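Local coordinates for putative capsular polysaccharide biosynthesis protein (Streptococcus pneumoniae serotype 4, PDB 6EWQ) that probably works as a pyridoxal phosphate-dependent aminotransferase of the DegT/DnrJ/EryC1 family, likely in capsular polysaccharide biosynthesis, at residues S175-A180 and D195-S200; S63-L68 and S93-T98; V204-T209 and E315-L320. All blocks are in the same frame, centred on the assembly; numbering follows the deposited sequence.

Interaction 1: S175-A180 and D195-S200; sequences SDSAHA and DFTSFS. With PLP (pyridoxal-5'-phosphate), chain E.
The Phe199 ring turns an edge toward the backbone of Ala180, has a water in its plane at the edge, and brings CE1 to 3.6 Å from CB of Ser177. Over one of its faces, toward the rim, lies the methyl CG2 of Thr197, which also packs on the Ser177 side chain. In the cofactor pocket, Ala178 CB stands over one face of the PLP pyridine ring, 3.4 Å from C2. PLP O3 lies at the edge of the His179 ring, near its plane, NE2 to O3 2.6 Å, a hydrogen bond either atom could donate. With CG anti to the backbone N (chi1 -174°), Asp176 brings both carboxylate oxygens near PLP N1, OD2 the nearer at 2.9 Å. OD1 accepts from Ala178 N at 3.2 Å in an Asx turn, which fixes the carboxylate, and Ser93 binds OD2 from outside.

Two parallel strands run side by side: Ser175 N donates to Phe196 O (2.7 Å) and Ser198 N to Ser175 O (3.0 Å). Past the last bridge, Asp176 with Ser198, that water takes the Ser200 N-H and has Ser177 O and Ala178 O among the acceptors within its reach. Ser200 OG reaches the phosphate end, although its modelled place there is doubtful.

This is the strand-end pocket of a fold-type I PLP enzyme. A carboxylate beside N1 would probably favour a protonated pyridine, consistent with the electron sink that PLP chemistry uses.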
loop_
_atom_site.group_PDB
_atom_site.type_symbol
_atom_site.label_atom_id
_atom_site.label_comp_id
_atom_site.label_asym_id
_atom_site.label_seq_id
_atom_site.Cartn_x
_atom_site.Cartn_y
_atom_site.Cartn_z
ATOM N N SER A 175 13.980 -0.850 14.604
ATOM C CA SER A 175 13.297 -1.980 15.173
ATOM C C SER A 175 12.080 -2.435 14.296
ATOM O O SER A 175 11.114 -1.682 14.085
ATOM C CB SER A 175 12.822 -1.659 16.593
ATOM O OG SER A 175 11.908 -2.649 17.094
ATOM N N ASP A 176 12.121 -3.688 13.860
ATOM C CA ASP A 176 10.909 -4.387 13.444
ATOM C C ASP A 176 10.102 -4.832 14.694
ATOM O O ASP A 176 10.287 -5.938 15.236
ATOM C CB ASP A 176 11.279 -5.588 12.573
ATOM C CG ASP A 176 10.055 -6.300 11.975
ATOM O OD1 ASP A 176 8.897 -5.992 12.345
ATOM O OD2 ASP A 176 10.258 -7.211 11.135
ATOM N N SER A 177 9.216 -3.958 15.150
ATOM C CA SER A 177 8.319 -4.267 16.273
ATOM C C SER A 177 6.876 -4.613 15.752
ATOM O O SER A 177 5.884 -4.225 16.375
ATOM C CB SER A 177 8.266 -3.088 17.266
ATOM O OG SER A 177 9.553 -2.803 17.798
ATOM N N ALA A 178 6.782 -5.367 14.663
ATOM C CA ALA A 178 5.500 -5.850 14.205
ATOM C C ALA A 178 4.724 -6.591 15.351
ATOM O O ALA A 178 3.494 -6.518 15.414
ATOM C CB ALA A 178 5.662 -6.746 13.001
ATOM N N HIS A 179 5.444 -7.259 16.236
ATOM C CA HIS A 179 4.839 -8.024 17.271
ATOM C C HIS A 179 4.831 -7.324 18.628
ATOM O O HIS A 179 4.406 -7.909 19.617
ATOM C CB HIS A 179 5.628 -9.344 17.427
ATOM C CG HIS A 179 5.781 -10.144 16.157
ATOM N ND1 HIS A 179 6.741 -11.122 16.020
ATOM C CD2 HIS A 179 5.046 -10.181 15.020
ATOM C CE1 HIS A 179 6.647 -11.681 14.829
ATOM N NE2 HIS A 179 5.639 -11.110 14.186
ATOM N N ALA A 180 5.366 -6.111 18.697
ATOM C CA ALA A 180 5.841 -5.579 19.972
ATOM C C ALA A 180 5.270 -4.236 20.384
ATOM O O ALA A 180 5.797 -3.607 21.298
ATOM C CB ALA A 180 7.353 -5.523 19.977
ATOM N N ASP A 195 16.481 3.505 17.056
ATOM C CA ASP A 195 16.431 4.830 16.378
ATOM C C ASP A 195 15.099 5.041 15.628
ATOM O O ASP A 195 14.450 6.063 15.789
ATOM C CB ASP A 195 17.642 5.039 15.460
ATOM C CG ASP A 195 18.956 4.974 16.216
ATOM O OD1 ASP A 195 19.105 5.762 17.180
ATOM O OD2 ASP A 195 19.802 4.084 15.900
ATOM N N PHE A 196 14.711 4.070 14.798
ATOM C CA PHE A 196 13.349 4.054 14.227
ATOM C C PHE A 196 12.649 2.771 14.594
ATOM O O PHE A 196 13.274 1.755 14.834
ATOM C CB PHE A 196 13.354 4.196 12.728
ATOM C CG PHE A 196 13.913 5.471 12.269
ATOM C CD1 PHE A 196 15.294 5.693 12.288
ATOM C CD2 PHE A 196 13.085 6.499 11.864
ATOM C CE1 PHE A 196 15.816 6.906 11.876
ATOM C CE2 PHE A 196 13.616 7.703 11.420
ATOM C CZ PHE A 196 14.992 7.897 11.412
ATOM N N THR A 197 11.330 2.805 14.602
ATOM C CA THR A 197 10.563 1.569 14.861
ATOM C C THR A 197 9.373 1.533 13.957
ATOM O O THR A 197 8.720 2.555 13.829
ATOM C CB THR A 197 10.140 1.496 16.330
ATOM O OG1 THR A 197 11.326 1.466 17.163
ATOM C CG2 THR A 197 9.275 0.207 16.630
ATOM N N SER A 198 9.124 0.369 13.326
ATOM C CA SER A 198 7.874 0.101 12.601
ATOM C C SER A 198 6.982 -0.878 13.365
ATOM O O SER A 198 7.467 -1.862 13.901
ATOM C CB SER A 198 8.123 -0.519 11.244
ATOM O OG SER A 198 8.703 -1.766 11.414
ATOM N N PHE A 199 5.682 -0.614 13.370
ATOM C CA PHE A 199 4.690 -1.496 14.002
ATOM C C PHE A 199 3.668 -2.014 12.983
ATOM O O PHE A 199 3.407 -1.366 11.981
ATOM C CB PHE A 199 3.890 -0.731 15.064
ATOM C CG PHE A 199 4.681 -0.271 16.235
ATOM C CD1 PHE A 199 5.005 -1.160 17.259
ATOM C CD2 PHE A 199 5.106 1.043 16.325
ATOM C CE1 PHE A 199 5.738 -0.735 18.378
ATOM C CE2 PHE A 199 5.837 1.484 17.456
ATOM C CZ PHE A 199 6.165 0.585 18.466
ATOM N N SER A 200 3.062 -3.176 13.256
ATOM C CA SER A 200 2.062 -3.780 12.359
ATOM C C SER A 200 0.736 -3.874 13.057
ATOM O O SER A 200 0.665 -4.307 14.209
ATOM C CB SER A 200 2.498 -5.183 11.899
ATOM O OG SER A 200 1.615 -5.693 10.945
HETATM N N1 PLP E . 7.653 -8.171 10.483
HETATM C C2 PLP E . 7.124 -9.206 11.208
HETATM C C2A PLP E . 8.008 -9.907 12.182
HETATM C C3 PLP E . 5.700 -9.607 11.027
HETATM O O3 PLP E . 5.115 -10.609 11.698
HETATM C C4 PLP E . 4.826 -8.916 10.101
HETATM C C4A PLP E . 3.332 -9.373 9.960
HETATM C C5 PLP E . 5.531 -7.795 9.351
HETATM C C6 PLP E . 6.888 -7.491 9.595
HETATM C C5A PLP E . 4.820 -6.944 8.331
HETATM O O4P PLP E . 3.498 -6.719 8.760
HETATM P P PLP E . 2.429 -6.063 7.775
HETATM O O1P PLP E . 1.729 -7.283 7.219
HETATM O O2P PLP E . 3.291 -5.395 6.751
HETATM O O3P PLP E . 1.702 -5.141 8.771
HETATM O O HOH W 1 3.125 -3.801 15.755
#

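Interaction 2: S63-L68 and S93-T98; sequences SATAAL and SCSVIT. With PLP (pyridoxal-5'-phosphate), chain E.
Thr65 faces both the cofactor and helix 91-99. Its CB is 3.5 Å from PLP O2P, and from there the side chain forks. OG1, beside the backbone N with chi1 at -53°, donates to PLP O2P at 2.7 Å; CG2 turns to the neighbouring helix and meets CG1 of Val96 at 3.7 Å. That same Val96 methyl also rests on the carbonyl oxygen of Thr65, while its other branch, CG2, packs 4.0 Å from CG of Leu68 with the two side chains crossing at about a right angle. Leu68 CD2 goes further, to CA of Ser93 at 3.8 Å. The axes of the two short helix segments approach to 9.3 Å and cross at -47°, with no hydrogen bond between the segments.

The polar work is at the start of helix 64-75. Ser63 caps it, OG accepting from Ala66 N at 2.7 Å, and the next two backbone N-H groups serve the phosphate: Ala64 N donates to PLP O3P and Thr65 N to O2P (2.9 Å). His238 of the second subunit packs on Thr65.

O2P is thus gripped by an amide and a hydroxyl of one residue, and the N-terminal end of the helix dipole probably adds to the stabilisation of the phosphate's negative charge.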
loop_
_atom_site.group_PDB
_atom_site.type_symbol
_atom_site.label_atom_id
_atom_site.label_comp_id
_atom_site.label_asym_id
_atom_site.label_seq_id
_atom_site.Cartn_x
_atom_site.Cartn_y
_atom_site.Cartn_z
ATOM N N SER A 63 0.754 -0.516 6.079
ATOM C CA SER A 63 1.371 -1.733 6.547
ATOM C C SER A 63 2.649 -1.436 7.311
ATOM O O SER A 63 3.270 -0.414 7.128
ATOM C CB SER A 63 1.690 -2.655 5.343
ATOM O OG SER A 63 2.714 -2.123 4.564
ATOM N N ALA A 64 3.086 -2.379 8.129
ATOM C CA ALA A 64 4.440 -2.317 8.694
ATOM C C ALA A 64 5.508 -2.479 7.619
ATOM O O ALA A 64 6.599 -1.910 7.738
ATOM C CB ALA A 64 4.645 -3.382 9.761
ATOM N N THR A 65 5.212 -3.263 6.589
ATOM C CA THR A 65 6.100 -3.348 5.451
ATOM C C THR A 65 6.292 -1.990 4.819
ATOM O O THR A 65 7.424 -1.603 4.601
ATOM C CB THR A 65 5.637 -4.403 4.416
ATOM O OG1 THR A 65 5.464 -5.629 5.142
ATOM C CG2 THR A 65 6.648 -4.588 3.349
ATOM N N ALA A 66 5.226 -1.256 4.591
ATOM C CA ALA A 66 5.333 0.115 4.139
ATOM C C ALA A 66 6.173 0.995 5.039
ATOM O O ALA A 66 7.016 1.750 4.559
ATOM C CB ALA A 66 3.965 0.741 3.954
ATOM N N ALA A 67 5.973 0.895 6.358
ATOM C CA ALA A 67 6.704 1.729 7.323
ATOM C C ALA A 67 8.201 1.496 7.338
ATOM O O ALA A 67 8.964 2.436 7.243
ATOM C CB ALA A 67 6.170 1.522 8.715
ATOM N N LEU A 68 8.562 0.224 7.430
ATOM C CA LEU A 68 9.924 -0.217 7.418
ATOM C C LEU A 68 10.623 0.248 6.126
ATOM O O LEU A 68 11.699 0.850 6.175
ATOM C CB LEU A 68 9.965 -1.735 7.554
ATOM C CG LEU A 68 11.182 -2.412 8.149
ATOM C CD1 LEU A 68 11.603 -1.836 9.503
ATOM C CD2 LEU A 68 10.892 -3.881 8.289
ATOM N N SER A 93 10.856 -8.127 6.996
ATOM C CA SER A 93 12.017 -7.392 7.524
ATOM C C SER A 93 13.141 -7.300 6.498
ATOM O O SER A 93 13.853 -6.327 6.468
ATOM C CB SER A 93 12.559 -8.058 8.811
ATOM O OG SER A 93 11.508 -8.554 9.638
ATOM N N CYS A 94 13.303 -8.348 5.691
ATOM C CA CYS A 94 14.326 -8.424 4.688
ATOM C C CYS A 94 13.928 -7.893 3.303
ATOM O O CYS A 94 14.741 -7.251 2.625
ATOM C CB CYS A 94 14.825 -9.870 4.579
ATOM S SG CYS A 94 16.322 -9.964 3.606
ATOM N N SER A 95 12.710 -8.195 2.862
ATOM C CA SER A 95 12.226 -7.779 1.525
ATOM C C SER A 95 12.430 -6.298 1.194
ATOM O O SER A 95 12.868 -5.947 0.057
ATOM C CB SER A 95 10.738 -8.109 1.318
ATOM O OG SER A 95 9.954 -7.365 2.225
ATOM N N VAL A 96 12.098 -5.444 2.178
ATOM C CA VAL A 96 12.236 -3.995 2.050
ATOM C C VAL A 96 13.695 -3.535 1.762
ATOM O O VAL A 96 13.893 -2.513 1.119
ATOM C CB VAL A 96 11.705 -3.212 3.289
ATOM C CG1 VAL A 96 10.210 -3.500 3.502
ATOM C CG2 VAL A 96 12.534 -3.480 4.560
ATOM N N ILE A 97 14.689 -4.299 2.213
ATOM C CA ILE A 97 16.082 -4.029 1.900
ATOM C C ILE A 97 16.282 -4.124 0.389
ATOM O O ILE A 97 16.883 -3.244 -0.231
ATOM C CB ILE A 97 17.038 -5.014 2.640
ATOM C CG1 ILE A 97 16.885 -4.828 4.168
ATOM C CG2 ILE A 97 18.518 -4.786 2.263
ATOM C CD1 ILE A 97 17.305 -6.036 4.983
ATOM N N THR A 98 15.783 -5.198 -0.188
ATOM C CA THR A 98 15.923 -5.406 -1.630
ATOM C C THR A 98 15.077 -4.369 -2.419
ATOM O O THR A 98 15.477 -3.990 -3.528
ATOM C CB THR A 98 15.590 -6.842 -2.064
ATOM O OG1 THR A 98 14.176 -7.092 -1.914
ATOM C CG2 THR A 98 16.374 -7.846 -1.224
HETATM N N1 PLP E . 7.653 -8.171 10.483
HETATM C C2 PLP E . 7.124 -9.206 11.208
HETATM C C2A PLP E . 8.008 -9.907 12.182
HETATM C C3 PLP E . 5.700 -9.607 11.027
HETATM O O3 PLP E . 5.115 -10.609 11.698
HETATM C C4 PLP E . 4.826 -8.916 10.101
HETATM C C4A PLP E . 3.332 -9.373 9.960
HETATM C C5 PLP E . 5.531 -7.795 9.351
HETATM C C6 PLP E . 6.888 -7.491 9.595
HETATM C C5A PLP E . 4.820 -6.944 8.331
HETATM O O4P PLP E . 3.498 -6.719 8.760
HETATM P P PLP E . 2.429 -6.063 7.775
HETATM O O1P PLP E . 1.729 -7.283 7.219
HETATM O O2P PLP E . 3.291 -5.395 6.751
HETATM O O3P PLP E . 1.702 -5.141 8.771
#

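Interaction 3: V204-T209 and E315-L320; sequences VKNFTT and ESSRHL. With PLP (pyridoxal-5'-phosphate), chain E.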
loop_
_atom_site.group_PDB
_atom_site.type_symbol
_atom_site.label_atom_id
_atom_site.label_comp_id
_atom_site.label_asym_id
_atom_site.label_seq_id
_atom_site.Cartn_x
_atom_site.Cartn_y
_atom_site.Cartn_z
ATOM N N VAL A 204 -3.888 -10.342 12.229
ATOM C CA VAL A 204 -3.415 -11.357 13.188
ATOM C C VAL A 204 -2.537 -10.815 14.314
ATOM O O VAL A 204 -2.160 -11.574 15.207
ATOM C CB VAL A 204 -2.690 -12.574 12.494
ATOM C CG1 VAL A 204 -3.518 -13.133 11.340
ATOM C CG2 VAL A 204 -1.299 -12.255 11.969
ATOM N N LYS A 205 -2.234 -9.518 14.285
ATOM C CA LYS A 205 -1.353 -8.883 15.276
ATOM C C LYS A 205 -2.135 -8.518 16.571
ATOM O O LYS A 205 -3.370 -8.615 16.619
ATOM C CB LYS A 205 -0.603 -7.695 14.648
ATOM C CG LYS A 205 0.769 -7.984 14.007
ATOM C CD LYS A 205 0.974 -9.291 13.234
ATOM C CE LYS A 205 2.323 -9.460 12.476
ATOM N NZ LYS A 205 2.374 -8.967 11.072
ATOM N N ASN A 206 -1.417 -8.177 17.638
ATOM C CA ASN A 206 -2.048 -7.861 18.944
ATOM C C ASN A 206 -3.070 -6.717 18.861
ATOM O O ASN A 206 -4.101 -6.749 19.541
ATOM C CB ASN A 206 -1.012 -7.437 19.974
ATOM C CG ASN A 206 -0.415 -8.583 20.744
ATOM O OD1 ASN A 206 -0.272 -9.669 20.244
ATOM N ND2 ASN A 206 -0.078 -8.315 22.013
ATOM N N PHE A 207 -2.690 -5.692 18.112
ATOM C CA PHE A 207 -3.442 -4.465 17.896
ATOM C C PHE A 207 -3.694 -4.457 16.415
ATOM O O PHE A 207 -2.758 -4.496 15.645
ATOM C CB PHE A 207 -2.544 -3.315 18.287
ATOM C CG PHE A 207 -3.121 -1.961 18.101
ATOM C CD1 PHE A 207 -3.042 -1.328 16.871
ATOM C CD2 PHE A 207 -3.615 -1.256 19.187
ATOM C CE1 PHE A 207 -3.492 -0.034 16.721
ATOM C CE2 PHE A 207 -4.069 0.031 19.037
ATOM C CZ PHE A 207 -4.025 0.639 17.812
ATOM N N THR A 208 -4.963 -4.496 15.997
ATOM C CA THR A 208 -5.254 -4.596 14.583
ATOM C C THR A 208 -6.114 -3.469 13.999
ATOM O O THR A 208 -7.037 -2.962 14.657
ATOM C CB THR A 208 -5.861 -5.947 14.225
ATOM O OG1 THR A 208 -5.836 -6.087 12.786
ATOM C CG2 THR A 208 -7.319 -6.090 14.754
ATOM N N THR A 209 -5.798 -3.106 12.750
ATOM C CA THR A 209 -6.657 -2.319 11.904
ATOM C C THR A 209 -7.022 -3.089 10.661
ATOM O O THR A 209 -7.351 -2.502 9.646
ATOM C CB THR A 209 -6.034 -0.944 11.581
ATOM O OG1 THR A 209 -4.773 -1.093 10.892
ATOM C CG2 THR A 209 -5.833 -0.183 12.883
ATOM N N GLU A 315 9.406 -6.953 29.428
ATOM C CA GLU A 315 8.019 -7.329 29.600
ATOM C C GLU A 315 7.454 -7.320 28.162
ATOM O O GLU A 315 7.201 -6.260 27.564
ATOM C CB GLU A 315 7.309 -6.358 30.527
ATOM C CG GLU A 315 5.774 -6.413 30.484
ATOM C CD GLU A 315 5.175 -7.298 31.530
ATOM O OE1 GLU A 315 5.937 -8.069 32.101
ATOM O OE2 GLU A 315 3.945 -7.227 31.785
ATOM N N SER A 316 7.289 -8.520 27.599
ATOM C CA SER A 316 6.736 -8.661 26.273
ATOM C C SER A 316 5.261 -8.268 26.152
ATOM O O SER A 316 4.474 -8.428 27.101
ATOM C CB SER A 316 6.888 -10.092 25.815
ATOM O OG SER A 316 6.311 -10.250 24.552
ATOM N N SER A 317 4.888 -7.778 24.975
ATOM C CA SER A 317 3.485 -7.658 24.599
ATOM C C SER A 317 2.744 -9.004 24.544
ATOM O O SER A 317 1.508 -9.017 24.579
ATOM C CB SER A 317 3.374 -7.018 23.227
ATOM O OG SER A 317 3.998 -7.858 22.273
ATOM N N ARG A 318 3.478 -10.114 24.414
ATOM C CA ARG A 318 2.919 -11.464 24.447
ATOM C C ARG A 318 2.028 -11.685 23.249
ATOM O O ARG A 318 0.800 -12.008 23.367
ATOM C CB ARG A 318 2.163 -11.796 25.754
ATOM C CG ARG A 318 3.015 -11.658 27.006
ATOM C CD ARG A 318 2.224 -11.949 28.274
ATOM N NE ARG A 318 3.062 -11.900 29.473
ATOM C CZ ARG A 318 3.475 -10.792 30.062
ATOM N NH1 ARG A 318 3.105 -9.589 29.642
ATOM N NH2 ARG A 318 4.242 -10.876 31.124
ATOM N N HIS A 319 2.675 -11.565 22.102
ATOM C CA HIS A 319 2.012 -11.702 20.793
ATOM C C HIS A 319 1.909 -13.127 20.290
ATOM O O HIS A 319 0.834 -13.542 19.838
ATOM C CB HIS A 319 2.722 -10.824 19.730
ATOM C CG HIS A 319 2.164 -11.049 18.369
ATOM N ND1 HIS A 319 0.814 -10.920 18.103
ATOM C CD2 HIS A 319 2.736 -11.528 17.234
ATOM C CE1 HIS A 319 0.588 -11.316 16.864
ATOM N NE2 HIS A 319 1.727 -11.723 16.331
ATOM N N LEU A 320 3.008 -13.879 20.403
ATOM C CA LEU A 320 3.100 -15.308 19.984
ATOM C C LEU A 320 3.635 -16.218 21.094
ATOM O O LEU A 320 4.556 -15.847 21.824
ATOM C CB LEU A 320 4.041 -15.499 18.800
ATOM C CG LEU A 320 3.770 -14.740 17.492
ATOM C CD1 LEU A 320 4.910 -14.888 16.506
ATOM C CD2 LEU A 320 2.458 -15.148 16.821
HETATM N N1 PLP E . 7.653 -8.171 10.483
HETATM C C2 PLP E . 7.124 -9.206 11.208
HETATM C C2A PLP E . 8.008 -9.907 12.182
HETATM C C3 PLP E . 5.700 -9.607 11.027
HETATM O O3 PLP E . 5.115 -10.609 11.698
HETATM C C4 PLP E . 4.826 -8.916 10.101
HETATM C C4A PLP E . 3.332 -9.373 9.960
HETATM C C5 PLP E . 5.531 -7.795 9.351
HETATM C C6 PLP E . 6.888 -7.491 9.595
HETATM C C5A PLP E . 4.820 -6.944 8.331
HETATM O O4P PLP E . 3.498 -6.719 8.760
HETATM P P PLP E . 2.429 -6.063 7.775
HETATM O O1P PLP E . 1.729 -7.283 7.219
HETATM O O2P PLP E . 3.291 -5.395 6.751
HETATM O O3P PLP E . 1.702 -5.141 8.771
#
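Two loops meet here beside the cofactor: 204-209, between strands 196-200 and 213-217, carries the lysine bonded to PLP, and 315-320 leads into strand 321-325. The contact is mainly polar and centres on Asn206 and His319. His319 ND1 donates to Asn206 OD1 at 2.7 Å (149° at the hydrogen). The oxygen lies in the plane of the imidazole, but seen from the amide the donor is tilted 29° from the carbonyl plane, and the two flat groups are turned 61° against each other. On its other branch, Asn206 ND2 makes a weak bond to Ser317 O at 3.1 Å, so the amide bridges two points of the second loop.

The imidazole also has Val204 O at its edge, 3.2 Å from CE1. Lys205 CA approaches CE1 obliquely (3.5 Å), and CD of the same side chain is 4.0 Å from NE2. Bent at chi2 and chi4, the lysine then leads away from His319 to its covalent bond, NZ to PLP C4A 1.5 Å. Beyond these two loops, Ser317 OG is hydrogen-bonded to His179 O, and the rings of His319 and His179 meet.

With OD1 accepting from ND1 and ND2 turned to Ser317 O, one rotation of the Asn206 amide is favoured, and the imidazole is probably steadied too. His319 is thereby held against the root of the lysine that forms the cofactor linkage.

In the fold
All three contacts close on one PLP, at different parts of it: interaction 1 mainly the pyridine ring, interaction 2 the phosphate and interaction 3 the C4A carbon. Interaction 1 is the middle piece, its centre 11 Å from each of the others. It meets interaction 2 through Asp176 OD2 and Ser93 OG, 2.4 Å apart and probably hydrogen-bonded, and through Ala64 CB, which packs 3.5 Å from Ser200 CB. It meets interaction 3 where Ser317 OG lies 2.7 Å from His179 O. Interactions 2 and 3 do not touch; their nearest atoms are about 6 Å apart, so among these segments they are joined through interaction 1 and the cofactor.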